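Local coordinates for Lpg0393 helical bundle domain-containing protein (Legionella pneumophila subsp. pneumophila str. Philadelphia 1, PDB 4R0G) that acts as a guanine-nucleotide exchange factor for the small GTPases Rab5, Rab21 and Rab22, probably through its VPS9-like domain, which is joined to a helical bundle, at residues A[18-23]-A[65-70]; A[96-101]-A[133-138]; A[200-205]-A[225-230]; A[41-46]-A[86-91]. All coordinates share one frame; numbering follows the deposited sequence.

Contact 1: residues A[18-23]-A[65-70]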
loop_
_atom_site.group_PDB
_atom_site.type_symbol
_atom_site.label_atom_id
_atom_site.label_comp_id
_atom_site.label_asym_id
_atom_site.label_seq_id
_atom_site.Cartn_x
_atom_site.Cartn_y
_atom_site.Cartn_z
ATOM N N LEU A 18 -13.438 -7.057 7.439
ATOM C CA LEU A 18 -13.795 -6.452 6.143
ATOM C C LEU A 18 -15.247 -6.079 6.148
ATOM O O LEU A 18 -15.625 -5.029 5.621
ATOM C CB LEU A 18 -13.506 -7.388 4.974
ATOM C CG LEU A 18 -12.025 -7.294 4.698
ATOM C CD1 LEU A 18 -11.563 -8.375 3.768
ATOM C CD2 LEU A 18 -11.796 -5.896 4.160
ATOM N N LEU A 19 -16.055 -6.935 6.769
ATOM C CA LEU A 19 -17.463 -6.634 6.939
ATOM C C LEU A 19 -17.656 -5.483 7.929
ATOM O O LEU A 19 -18.419 -4.561 7.668
ATOM C CB LEU A 19 -18.242 -7.893 7.356
ATOM C CG LEU A 19 -19.712 -7.636 7.673
ATOM C CD1 LEU A 19 -20.399 -7.005 6.442
ATOM C CD2 LEU A 19 -20.412 -8.923 8.181
ATOM N N PHE A 20 -16.958 -5.525 9.057
ATOM C CA PHE A 20 -17.122 -4.460 10.044
ATOM C C PHE A 20 -16.851 -3.078 9.460
ATOM O O PHE A 20 -17.575 -2.131 9.752
ATOM C CB PHE A 20 -16.245 -4.692 11.243
ATOM C CG PHE A 20 -15.965 -3.442 12.032
ATOM C CD1 PHE A 20 -16.960 -2.862 12.811
ATOM C CD2 PHE A 20 -14.699 -2.854 12.028
ATOM C CE1 PHE A 20 -16.726 -1.714 13.547
ATOM C CE2 PHE A 20 -14.463 -1.706 12.784
ATOM C CZ PHE A 20 -15.493 -1.146 13.549
ATOM N N LEU A 21 -15.826 -3.001 8.599
ATOM C CA LEU A 21 -15.407 -1.781 7.875
ATOM C C LEU A 21 -16.423 -1.244 6.863
ATOM O O LEU A 21 -16.186 -0.224 6.222
ATOM C CB LEU A 21 -14.061 -1.999 7.175
ATOM C CG LEU A 21 -12.833 -2.181 8.089
ATOM C CD1 LEU A 21 -11.579 -2.318 7.289
ATOM C CD2 LEU A 21 -12.701 -1.023 9.037
ATOM N N GLN A 22 -17.527 -1.966 6.690
ATOM C CA GLN A 22 -18.581 -1.604 5.743
ATOM C C GLN A 22 -19.612 -0.724 6.443
ATOM O O GLN A 22 -20.557 -0.186 5.842
ATOM C CB GLN A 22 -19.251 -2.882 5.266
ATOM C CG GLN A 22 -19.533 -2.997 3.805
ATOM C CD GLN A 22 -19.840 -4.438 3.425
ATOM O OE1 GLN A 22 -19.003 -5.115 2.831
ATOM N NE2 GLN A 22 -21.041 -4.920 3.788
ATOM N N TRP A 23 -19.400 -0.617 7.742
ATOM C CA TRP A 23 -20.253 0.123 8.648
ATOM C C TRP A 23 -20.470 1.571 8.231
ATOM O O TRP A 23 -21.618 2.028 8.142
ATOM C CB TRP A 23 -19.610 0.098 10.034
ATOM C CG TRP A 23 -20.430 0.599 11.145
ATOM C CD1 TRP A 23 -21.794 0.652 11.210
ATOM C CD2 TRP A 23 -19.945 1.081 12.400
ATOM N NE1 TRP A 23 -22.187 1.151 12.424
ATOM C CE2 TRP A 23 -21.078 1.421 13.181
ATOM C CE3 TRP A 23 -18.663 1.262 12.942
ATOM C CZ2 TRP A 23 -20.975 1.948 14.484
ATOM C CZ3 TRP A 23 -18.553 1.782 14.237
ATOM C CH2 TRP A 23 -19.716 2.117 14.999
ATOM N N ALA A 65 -8.317 -2.775 18.175
ATOM C CA ALA A 65 -6.864 -2.613 18.224
ATOM C C ALA A 65 -6.220 -3.618 17.277
ATOM O O ALA A 65 -5.290 -3.271 16.523
ATOM C CB ALA A 65 -6.333 -2.779 19.620
ATOM N N ILE A 66 -6.717 -4.857 17.304
ATOM C CA ILE A 66 -6.205 -5.876 16.392
ATOM C C ILE A 66 -6.292 -5.345 14.958
ATOM O O ILE A 66 -5.271 -5.277 14.248
ATOM C CB ILE A 66 -6.969 -7.197 16.504
ATOM C CG1 ILE A 66 -6.984 -7.690 17.949
ATOM C CG2 ILE A 66 -6.326 -8.231 15.658
ATOM C CD1 ILE A 66 -8.146 -8.618 18.242
ATOM N N LEU A 67 -7.494 -4.912 14.567
ATOM C CA LEU A 67 -7.725 -4.393 13.226
ATOM C C LEU A 67 -6.674 -3.340 12.853
ATOM O O LEU A 67 -6.047 -3.420 11.807
ATOM C CB LEU A 67 -9.136 -3.812 13.126
ATOM C CG LEU A 67 -9.882 -3.904 11.776
ATOM C CD1 LEU A 67 -10.828 -2.726 11.593
ATOM C CD2 LEU A 67 -8.960 -4.003 10.577
ATOM N N TYR A 68 -6.460 -2.378 13.735
ATOM C CA TYR A 68 -5.488 -1.320 13.504
ATOM C C TYR A 68 -4.078 -1.854 13.335
ATOM O O TYR A 68 -3.361 -1.476 12.405
ATOM C CB TYR A 68 -5.476 -0.365 14.685
ATOM C CG TYR A 68 -5.135 1.027 14.270
ATOM C CD1 TYR A 68 -6.136 1.912 13.914
ATOM C CD2 TYR A 68 -3.808 1.460 14.207
ATOM C CE1 TYR A 68 -5.831 3.207 13.521
ATOM C CE2 TYR A 68 -3.492 2.754 13.802
ATOM C CZ TYR A 68 -4.510 3.621 13.468
ATOM O OH TYR A 68 -4.241 4.905 13.076
ATOM N N ALA A 69 -3.664 -2.704 14.267
ATOM C CA ALA A 69 -2.342 -3.312 14.201
ATOM C C ALA A 69 -2.134 -3.897 12.809
ATOM O O ALA A 69 -1.053 -3.799 12.228
ATOM C CB ALA A 69 -2.217 -4.401 15.252
ATOM N N VAL A 70 -3.191 -4.497 12.273
ATOM C CA VAL A 70 -3.152 -5.017 10.920
ATOM C C VAL A 70 -2.962 -3.881 9.912
ATOM O O VAL A 70 -2.173 -3.986 9.002
ATOM C CB VAL A 70 -4.418 -5.801 10.572
ATOM C CG1 VAL A 70 -4.343 -6.250 9.130
ATOM C CG2 VAL A 70 -4.619 -7.003 11.531
#

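Contact 2: residues A[96-101]-A[133-138]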
loop_
_atom_site.group_PDB
_atom_site.type_symbol
_atom_site.label_atom_id
_atom_site.label_comp_id
_atom_site.label_asym_id
_atom_site.label_seq_id
_atom_site.Cartn_x
_atom_site.Cartn_y
_atom_site.Cartn_z
ATOM N N CYS A 96 -15.673 8.393 22.057
ATOM C CA CYS A 96 -16.352 7.340 22.810
ATOM C C CYS A 96 -15.520 6.905 24.038
ATOM O O CYS A 96 -16.054 6.735 25.123
ATOM C CB CYS A 96 -16.701 6.120 21.930
ATOM S SG CYS A 96 -17.821 6.455 20.533
ATOM N N MET A 97 -14.213 6.738 23.869
ATOM C CA MET A 97 -13.355 6.377 25.004
ATOM C C MET A 97 -13.420 7.440 26.091
ATOM O O MET A 97 -13.466 7.135 27.279
ATOM C CB MET A 97 -11.913 6.150 24.564
ATOM C CG MET A 97 -11.747 4.920 23.691
ATOM S SD MET A 97 -10.059 4.614 23.129
ATOM C CE MET A 97 -9.295 3.996 24.633
ATOM N N VAL A 98 -13.466 8.694 25.665
ATOM C CA VAL A 98 -13.563 9.809 26.584
ATOM C C VAL A 98 -14.903 9.788 27.294
ATOM O O VAL A 98 -14.978 9.900 28.522
ATOM C CB VAL A 98 -13.378 11.126 25.845
ATOM C CG1 VAL A 98 -13.642 12.325 26.782
ATOM C CG2 VAL A 98 -11.990 11.145 25.230
ATOM N N TYR A 99 -15.968 9.631 26.517
ATOM C CA TYR A 99 -17.316 9.588 27.086
ATOM C C TYR A 99 -17.489 8.402 28.022
ATOM O O TYR A 99 -18.162 8.509 29.031
ATOM C CB TYR A 99 -18.349 9.564 25.977
ATOM C CG TYR A 99 -18.368 10.860 25.223
ATOM C CD1 TYR A 99 -17.954 12.027 25.838
ATOM C CD2 TYR A 99 -18.809 10.928 23.901
ATOM C CE1 TYR A 99 -17.991 13.232 25.170
ATOM C CE2 TYR A 99 -18.840 12.126 23.214
ATOM C CZ TYR A 99 -18.430 13.278 23.861
ATOM O OH TYR A 99 -18.435 14.499 23.221
ATOM N N LEU A 100 -16.862 7.275 27.702
ATOM C CA LEU A 100 -16.990 6.066 28.513
ATOM C C LEU A 100 -16.292 6.254 29.842
ATOM O O LEU A 100 -16.891 6.041 30.895
ATOM C CB LEU A 100 -16.371 4.868 27.785
ATOM C CG LEU A 100 -16.955 3.460 27.999
ATOM C CD1 LEU A 100 -15.951 2.428 27.539
ATOM C CD2 LEU A 100 -17.392 3.175 29.429
ATOM N N THR A 101 -15.024 6.649 29.791
ATOM C CA THR A 101 -14.248 6.837 31.018
ATOM C C THR A 101 -14.896 7.843 31.979
ATOM O O THR A 101 -14.880 7.651 33.194
ATOM C CB THR A 101 -12.811 7.258 30.696
ATOM O OG1 THR A 101 -12.170 6.196 29.979
ATOM C CG2 THR A 101 -12.051 7.518 31.960
ATOM N N GLN A 133 -10.980 22.144 26.609
ATOM C CA GLN A 133 -9.591 21.896 26.995
ATOM C C GLN A 133 -9.461 20.515 27.586
ATOM O O GLN A 133 -8.603 19.741 27.186
ATOM C CB GLN A 133 -9.106 22.918 28.009
ATOM C CG GLN A 133 -7.624 22.808 28.291
ATOM C CD GLN A 133 -7.193 23.710 29.431
ATOM O OE1 GLN A 133 -7.323 24.935 29.350
ATOM N NE2 GLN A 133 -6.682 23.108 30.509
ATOM N N ARG A 134 -10.346 20.221 28.528
ATOM C CA ARG A 134 -10.490 18.888 29.096
ATOM C C ARG A 134 -10.816 17.781 28.084
ATOM O O ARG A 134 -10.323 16.666 28.214
ATOM C CB ARG A 134 -11.530 18.914 30.216
ATOM C CG ARG A 134 -11.146 19.776 31.419
ATOM C CD ARG A 134 -12.227 19.718 32.484
ATOM N NE ARG A 134 -12.200 18.491 33.277
ATOM C CZ ARG A 134 -13.272 17.766 33.592
ATOM N NH1 ARG A 134 -14.486 18.125 33.183
ATOM N NH2 ARG A 134 -13.124 16.671 34.328
ATOM N N PHE A 135 -11.649 18.074 27.091
ATOM C CA PHE A 135 -11.944 17.087 26.063
ATOM C C PHE A 135 -10.619 16.720 25.410
ATOM O O PHE A 135 -10.271 15.546 25.307
ATOM C CB PHE A 135 -12.931 17.634 25.026
ATOM C CG PHE A 135 -13.582 16.570 24.158
ATOM C CD1 PHE A 135 -12.846 15.574 23.548
ATOM C CD2 PHE A 135 -14.941 16.576 23.947
ATOM C CE1 PHE A 135 -13.461 14.601 22.757
ATOM C CE2 PHE A 135 -15.551 15.597 23.153
ATOM C CZ PHE A 135 -14.806 14.614 22.562
ATOM N N VAL A 136 -9.855 17.727 24.998
ATOM C CA VAL A 136 -8.584 17.464 24.311
ATOM C C VAL A 136 -7.569 16.710 25.188
ATOM O O VAL A 136 -6.920 15.791 24.715
ATOM C CB VAL A 136 -7.968 18.736 23.672
ATOM C CG1 VAL A 136 -6.864 18.364 22.715
ATOM C CG2 VAL A 136 -9.029 19.505 22.914
ATOM N N GLU A 137 -7.441 17.062 26.461
ATOM C CA GLU A 137 -6.577 16.277 27.353
ATOM C C GLU A 137 -7.030 14.826 27.462
ATOM O O GLU A 137 -6.241 13.906 27.244
ATOM C CB GLU A 137 -6.536 16.895 28.733
ATOM C CG GLU A 137 -6.230 18.346 28.689
ATOM C CD GLU A 137 -6.319 18.977 30.047
ATOM O OE1 GLU A 137 -5.836 18.330 31.009
ATOM O OE2 GLU A 137 -6.881 20.099 30.150
ATOM N N PHE A 138 -8.301 14.640 27.799
ATOM C CA PHE A 138 -8.907 13.326 27.824
ATOM C C PHE A 138 -8.645 12.575 26.532
ATOM O O PHE A 138 -8.115 11.459 26.539
ATOM C CB PHE A 138 -10.428 13.444 28.013
ATOM C CG PHE A 138 -10.844 13.771 29.414
ATOM C CD1 PHE A 138 -9.990 13.511 30.495
ATOM C CD2 PHE A 138 -12.075 14.330 29.666
ATOM C CE1 PHE A 138 -10.364 13.813 31.812
ATOM C CE2 PHE A 138 -12.463 14.637 30.987
ATOM C CZ PHE A 138 -11.592 14.377 32.062
#

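Contact 3: residues A[200-205]-A[225-230]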
loop_
_atom_site.group_PDB
_atom_site.type_symbol
_atom_site.label_atom_id
_atom_site.label_comp_id
_atom_site.label_asym_id
_atom_site.label_seq_id
_atom_site.Cartn_x
_atom_site.Cartn_y
_atom_site.Cartn_z
ATOM N N VAL A 200 -14.050 -6.571 -16.573
ATOM C CA VAL A 200 -13.206 -6.326 -15.408
ATOM C C VAL A 200 -13.916 -5.414 -14.410
ATOM O O VAL A 200 -13.876 -5.632 -13.190
ATOM C CB VAL A 200 -11.837 -5.725 -15.812
ATOM C CG1 VAL A 200 -10.994 -5.472 -14.585
ATOM C CG2 VAL A 200 -11.109 -6.665 -16.760
ATOM N N VAL A 201 -14.576 -4.400 -14.949
ATOM C CA VAL A 201 -15.357 -3.467 -14.152
ATOM C C VAL A 201 -16.410 -4.192 -13.327
ATOM O O VAL A 201 -16.611 -3.900 -12.143
ATOM C CB VAL A 201 -16.022 -2.421 -15.062
ATOM C CG1 VAL A 201 -16.932 -1.542 -14.257
ATOM C CG2 VAL A 201 -14.951 -1.607 -15.756
ATOM N N ARG A 202 -17.075 -5.150 -13.952
ATOM C CA ARG A 202 -18.143 -5.852 -13.270
ATOM C C ARG A 202 -17.556 -6.798 -12.251
ATOM O O ARG A 202 -18.090 -6.947 -11.169
ATOM C CB ARG A 202 -19.053 -6.576 -14.272
ATOM C CG ARG A 202 -19.895 -5.606 -15.071
ATOM C CD ARG A 202 -20.237 -6.148 -16.422
ATOM N NE ARG A 202 -20.701 -7.521 -16.320
ATOM C CZ ARG A 202 -20.502 -8.436 -17.261
ATOM N NH1 ARG A 202 -19.857 -8.094 -18.374
ATOM N NH2 ARG A 202 -20.946 -9.676 -17.074
ATOM N N LEU A 203 -16.448 -7.433 -12.603
ATOM C CA LEU A 203 -15.697 -8.238 -11.652
ATOM C C LEU A 203 -15.271 -7.380 -10.448
ATOM O O LEU A 203 -15.463 -7.776 -9.298
ATOM C CB LEU A 203 -14.486 -8.880 -12.325
ATOM C CG LEU A 203 -13.504 -9.547 -11.352
ATOM C CD1 LEU A 203 -14.067 -10.836 -10.774
ATOM C CD2 LEU A 203 -12.110 -9.764 -12.031
ATOM N N ALA A 204 -14.722 -6.201 -10.725
ATOM C CA ALA A 204 -14.361 -5.266 -9.669
ATOM C C ALA A 204 -15.577 -4.959 -8.780
ATOM O O ALA A 204 -15.480 -4.988 -7.535
ATOM C CB ALA A 204 -13.824 -4.016 -10.263
ATOM N N LYS A 205 -16.713 -4.684 -9.433
ATOM C CA LYS A 205 -17.970 -4.395 -8.742
ATOM C C LYS A 205 -18.464 -5.584 -7.912
ATOM O O LYS A 205 -18.934 -5.404 -6.783
ATOM C CB LYS A 205 -19.055 -3.926 -9.723
ATOM N N VAL A 225 -13.194 -14.594 -15.113
ATOM C CA VAL A 225 -11.889 -14.898 -15.703
ATOM C C VAL A 225 -12.048 -15.787 -16.931
ATOM O O VAL A 225 -11.344 -15.635 -17.927
ATOM C CB VAL A 225 -10.943 -15.566 -14.694
ATOM C CG1 VAL A 225 -9.652 -15.961 -15.371
ATOM C CG2 VAL A 225 -10.666 -14.635 -13.554
ATOM N N LYS A 226 -13.004 -16.701 -16.868
ATOM C CA LYS A 226 -13.246 -17.532 -18.021
ATOM C C LYS A 226 -13.655 -16.685 -19.221
ATOM O O LYS A 226 -12.980 -16.745 -20.237
ATOM C CB LYS A 226 -14.261 -18.617 -17.732
ATOM C CG LYS A 226 -14.449 -19.526 -18.933
ATOM C CD LYS A 226 -15.555 -20.526 -18.680
ATOM C CE LYS A 226 -16.173 -21.002 -19.964
ATOM N NZ LYS A 226 -16.997 -22.166 -19.606
ATOM N N LYS A 227 -14.714 -15.880 -19.084
ATOM C CA LYS A 227 -15.181 -14.985 -20.167
ATOM C C LYS A 227 -14.068 -14.106 -20.724
ATOM O O LYS A 227 -13.956 -13.950 -21.950
ATOM C CB LYS A 227 -16.363 -14.082 -19.746
ATOM C CG LYS A 227 -17.665 -14.781 -19.284
ATOM C CD LYS A 227 -18.731 -13.723 -18.816
ATOM C CE LYS A 227 -19.939 -14.302 -18.015
ATOM N NZ LYS A 227 -20.380 -13.335 -16.931
ATOM N N LEU A 228 -13.257 -13.535 -19.834
ATOM C CA LEU A 228 -12.048 -12.793 -20.253
ATOM C C LEU A 228 -11.086 -13.599 -21.154
ATOM O O LEU A 228 -10.612 -13.088 -22.159
ATOM C CB LEU A 228 -11.284 -12.232 -19.039
ATOM C CG LEU A 228 -12.072 -11.197 -18.245
ATOM C CD1 LEU A 228 -11.735 -11.233 -16.771
ATOM C CD2 LEU A 228 -11.740 -9.859 -18.821
ATOM N N TRP A 229 -10.797 -14.848 -20.803
ATOM C CA TRP A 229 -9.960 -15.671 -21.660
ATOM C C TRP A 229 -10.583 -15.814 -23.044
ATOM O O TRP A 229 -9.898 -15.767 -24.083
ATOM C CB TRP A 229 -9.699 -17.043 -21.042
ATOM C CG TRP A 229 -8.492 -17.055 -20.131
ATOM C CD1 TRP A 229 -8.489 -17.202 -18.773
ATOM C CD2 TRP A 229 -7.123 -16.880 -20.515
ATOM N NE1 TRP A 229 -7.207 -17.141 -18.289
ATOM C CE2 TRP A 229 -6.347 -16.945 -19.335
ATOM C CE3 TRP A 229 -6.475 -16.676 -21.741
ATOM C CZ2 TRP A 229 -4.958 -16.822 -19.343
ATOM C CZ3 TRP A 229 -5.091 -16.553 -21.750
ATOM C CH2 TRP A 229 -4.348 -16.626 -20.555
ATOM N N GLU A 230 -11.897 -15.942 -23.071
ATOM C CA GLU A 230 -12.564 -16.126 -24.348
ATOM C C GLU A 230 -12.634 -14.840 -25.163
ATOM O O GLU A 230 -13.015 -14.858 -26.330
ATOM C CB GLU A 230 -13.916 -16.818 -24.159
ATOM C CG GLU A 230 -13.737 -18.116 -23.356
ATOM C CD GLU A 230 -14.908 -19.085 -23.437
ATOM O OE1 GLU A 230 -15.953 -18.816 -22.782
ATOM O OE2 GLU A 230 -14.765 -20.121 -24.140
#

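Contact 4: residues A[41-46]-A[86-91]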
loop_
_atom_site.group_PDB
_atom_site.type_symbol
_atom_site.label_atom_id
_atom_site.label_comp_id
_atom_site.label_asym_id
_atom_site.label_seq_id
_atom_site.Cartn_x
_atom_site.Cartn_y
_atom_site.Cartn_z
ATOM N N ASP A 41 -16.934 15.513 9.794
ATOM C CA ASP A 41 -17.292 15.798 11.176
ATOM C C ASP A 41 -18.678 15.245 11.500
ATOM O O ASP A 41 -18.916 14.779 12.615
ATOM C CB ASP A 41 -17.196 17.317 11.462
ATOM C CG ASP A 41 -16.292 17.653 12.683
ATOM O OD1 ASP A 41 -16.342 16.920 13.717
ATOM O OD2 ASP A 41 -15.536 18.664 12.601
ATOM N N GLU A 42 -19.576 15.273 10.513
ATOM C CA GLU A 42 -20.949 14.787 10.680
ATOM C C GLU A 42 -20.946 13.263 10.782
ATOM O O GLU A 42 -21.599 12.651 11.645
ATOM C CB GLU A 42 -21.806 15.235 9.499
ATOM N N MET A 43 -20.188 12.670 9.872
ATOM C CA MET A 43 -19.995 11.237 9.771
ATOM C C MET A 43 -19.344 10.626 11.013
ATOM O O MET A 43 -19.592 9.471 11.352
ATOM C CB MET A 43 -19.126 10.982 8.550
ATOM C CG MET A 43 -18.961 9.547 8.259
ATOM S SD MET A 43 -20.570 8.728 8.254
ATOM C CE MET A 43 -19.999 7.086 8.196
ATOM N N VAL A 44 -18.492 11.397 11.675
ATOM C CA VAL A 44 -17.831 10.938 12.880
ATOM C C VAL A 44 -18.816 11.078 14.021
ATOM O O VAL A 44 -18.829 10.266 14.953
ATOM C CB VAL A 44 -16.549 11.750 13.163
ATOM C CG1 VAL A 44 -16.028 11.496 14.602
ATOM C CG2 VAL A 44 -15.499 11.420 12.132
ATOM N N SER A 45 -19.649 12.113 13.921
ATOM C CA SER A 45 -20.700 12.370 14.890
ATOM C C SER A 45 -21.674 11.217 14.932
ATOM O O SER A 45 -21.902 10.647 15.996
ATOM C CB SER A 45 -21.416 13.673 14.571
ATOM O OG SER A 45 -20.524 14.755 14.751
ATOM N N LEU A 46 -22.215 10.851 13.775
ATOM C CA LEU A 46 -23.116 9.699 13.701
ATOM C C LEU A 46 -22.496 8.394 14.274
ATOM O O LEU A 46 -23.104 7.717 15.139
ATOM C CB LEU A 46 -23.651 9.519 12.276
ATOM C CG LEU A 46 -24.284 10.754 11.606
ATOM C CD1 LEU A 46 -24.435 10.548 10.117
ATOM C CD2 LEU A 46 -25.644 11.076 12.184
ATOM N N LEU A 86 -11.378 2.731 8.170
ATOM C CA LEU A 86 -10.666 2.438 9.392
ATOM C C LEU A 86 -10.313 3.701 10.154
ATOM O O LEU A 86 -10.575 3.811 11.348
ATOM C CB LEU A 86 -9.423 1.642 9.064
ATOM C CG LEU A 86 -8.718 1.245 10.344
ATOM C CD1 LEU A 86 -8.518 -0.242 10.377
ATOM C CD2 LEU A 86 -7.389 1.979 10.387
ATOM N N THR A 87 -9.749 4.672 9.452
ATOM C CA THR A 87 -9.306 5.900 10.102
ATOM C C THR A 87 -10.481 6.739 10.575
ATOM O O THR A 87 -10.417 7.338 11.647
ATOM C CB THR A 87 -8.407 6.720 9.179
ATOM O OG1 THR A 87 -9.044 6.818 7.901
ATOM C CG2 THR A 87 -7.036 6.039 9.015
ATOM N N THR A 88 -11.542 6.787 9.778
ATOM C CA THR A 88 -12.715 7.540 10.138
ATOM C C THR A 88 -13.365 6.913 11.380
ATOM O O THR A 88 -13.992 7.592 12.195
ATOM C CB THR A 88 -13.734 7.494 9.019
ATOM O OG1 THR A 88 -13.134 7.945 7.807
ATOM C CG2 THR A 88 -14.954 8.387 9.348
ATOM N N ILE A 89 -13.226 5.603 11.524
ATOM C CA ILE A 89 -13.809 4.955 12.675
ATOM C C ILE A 89 -12.950 5.261 13.897
ATOM O O ILE A 89 -13.459 5.438 15.001
ATOM C CB ILE A 89 -13.984 3.446 12.450
ATOM C CG1 ILE A 89 -15.057 3.204 11.384
ATOM C CG2 ILE A 89 -14.364 2.762 13.727
ATOM C CD1 ILE A 89 -15.228 1.756 10.991
ATOM N N SER A 90 -11.647 5.388 13.698
ATOM C CA SER A 90 -10.765 5.673 14.830
ATOM C C SER A 90 -10.993 7.089 15.357
ATOM O O SER A 90 -10.810 7.370 16.551
ATOM C CB SER A 90 -9.279 5.392 14.504
ATOM O OG SER A 90 -8.818 6.170 13.433
ATOM N N ILE A 91 -11.423 7.975 14.470
ATOM C CA ILE A 91 -11.665 9.348 14.890
ATOM C C ILE A 91 -12.933 9.397 15.730
ATOM O O ILE A 91 -13.066 10.259 16.616
ATOM C CB ILE A 91 -11.714 10.331 13.710
ATOM C CG1 ILE A 91 -10.369 10.331 12.980
ATOM C CG2 ILE A 91 -11.981 11.708 14.194
ATOM C CD1 ILE A 91 -10.400 11.146 11.720
#

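Contact 1: residues A[18-23]-A[65-70]
F20 and L21 meet L67 because their first torsions send neighbouring side chains to the same spot. In F20, CG stands opposite the backbone N (chi1 158°) and beside the carbonyl carbon. In L21 the relation is reversed, with CG opposite the carbonyl carbon (chi1 -68°). The ring and the isobutyl group therefore leave the backbone on different courses and still share one partner, methyl CD1 of L67.

That methyl lies 3.6 Å from L21 CD2, the two leucines reaching toward each other tip to tip. It also sits in the plane of the F20 ring, at its edge, where L67 CD1 is 3.9 Å from F20 CD2 and 4.0 Å from F20 CE2. The ring thus offers L67 C-H edge and not pi face.

The backbone of 18-23 turns sharply at this point: helix 17-20 ends and a type I beta turn runs from F20 to W23, its W23 N to F20 O bond measuring 3.1 Å. Helix 80-101 lies against both partners, L86 on L67 and I89 on F20, while L12 of helix 5-14 adds to the surroundings of F20.

All three touching side chains are buried and wholly apolar. The contact consequently rests on dispersion and the exclusion of water within the VPS9-like domain, and a single methyl group of helix 58-71 carries it.

Contact 2: residues A[96-101]-A[133-138]
V98 and F138 make the aliphatic part of this contact, at the point where the two backbones come nearest, with 6.0 Å between V98 CA and F138 CA. Both valine methyls are used: V98 CG1 lies 3.6 Å from F138 CB, and V98 CG2 is 3.9 Å from the same carbon. In F138, CG stands opposite the carbonyl carbon (chi1 -76°). The end of its ring leads away from helix 80-101, but the near ring carbon F138 CD2 is still 3.8 Å from V98 CG1, and the two side chains cross at about a right angle.

The aromatic part pairs Y99 with F135. Their planes are inclined at 74° and their centroids lie 5.6 Å apart, an oblique meeting in which the hydroxyl end of the tyrosine approaches the rim of F135, near that ring's plane. Y99 also stacks on Y108.

A polar link lies beyond this apolar patch, where T101 OG1 hydrogen-bonds to E142 OE2 farther along helix 132-151.

The segment axes pass 10.0 Å apart at 104°, almost perpendicular. This is a steep helix-helix crossing within the all-helical VPS9-like domain, where the C-terminal end of helix 80-101 meets the beginning of helix 132-151.

Contact 3: residues A[200-205]-A[225-230]
V200 and L228 form the apolar first shell, with V200 CG2 3.9 Å from L228 CD2 and the two side chains crossing at about a right angle. The leucine CG lies opposite its carbonyl carbon (chi1 -64°), and the second torsion (chi2 148°) then brings CD2 to the valine.

Nearer the solvent, the ends of R202 and K227 approach each other, R202 NH2 lying 3.7 Å from K227 NZ. These are like charges, and because both chains also touch a crystal neighbour, the lattice and solvent may influence where their ends lie. K227 also makes a cation-pi contact with Y224, and R202 packs on the same tyrosine, which thus lies beside both basic chains.

Farther out, Y178 and L179 of helix 155-183 cover V200, while L241 of helix 235-244 touches L228. L199 and R196, from the preceding part of helix 193-208, also border L228.

Buried aliphatic residues facing inward among four helices, with charged chains at the margin, are characteristic of the helical bundle to which both segments belong.

Contact 4: residues A[41-46]-A[86-91]
V44 packs against T88 and I91, its two methyls fitting along one flank of helix 80-101. With CG1 opposite the backbone N (chi1 167°) and CG2 opposite the carbonyl carbon, the valine spreads both branches over that helix.

The enclosed side of the contact is formed with T88 and M43, both buried. The threonine presents its methyl: V44 CG2 is 4.2 Å from T88 CG2, and M43 CG is 4.3 Å from that same T88 methyl. V44 CG2 also lies 4.1 Å from the backbone oxygen T88 O. M43 is covered from behind by P24 and I27 of helix 23-30. T88 OG1 bonds to the carbonyl oxygen of Y84, one turn earlier in its own helix.

The solvent side belongs to I91, which is exposed and borders the contact at its rim. Here V44 CG1 lies 3.8 Å from the backbone oxygen I91 O, and both V44 methyls, CG1 and CG2, are 4.1 Å from I91 CG2. The valine and isoleucine side chains cross at about a right angle.

The segment axes pass 9.2 Å apart at 67°. With the T88 hydroxyl bound to Y84 O in its own helix, the threonine offers its methyl to the partner, and van der Waals contact of methyl groups and backbone joins helices 40-53 and 80-101.

In the fold
Contacts 1, 2 and 4 belong to the VPS9-like domain, while contact 3 lies in the helical bundle, its centre about 49 Å from that of contact 2 and on the opposite side of the chain's centre. Helix 80-101 serves both contact 2 and contact 4, and its 86-91 segment also packs on contact 1 through L86 and I89, so this helix is common to all three contacts of the domain. Contact 1 is the buried, wholly apolar one, its centre about 6 Å from the chain's centre. The others are partly buried: contact 2 has an aromatic pair meeting obliquely where contact 1 sets one ring edge against a methyl, contact 4 places backbone oxygens beside methyls, and contact 3 has two basic side chains at its margin.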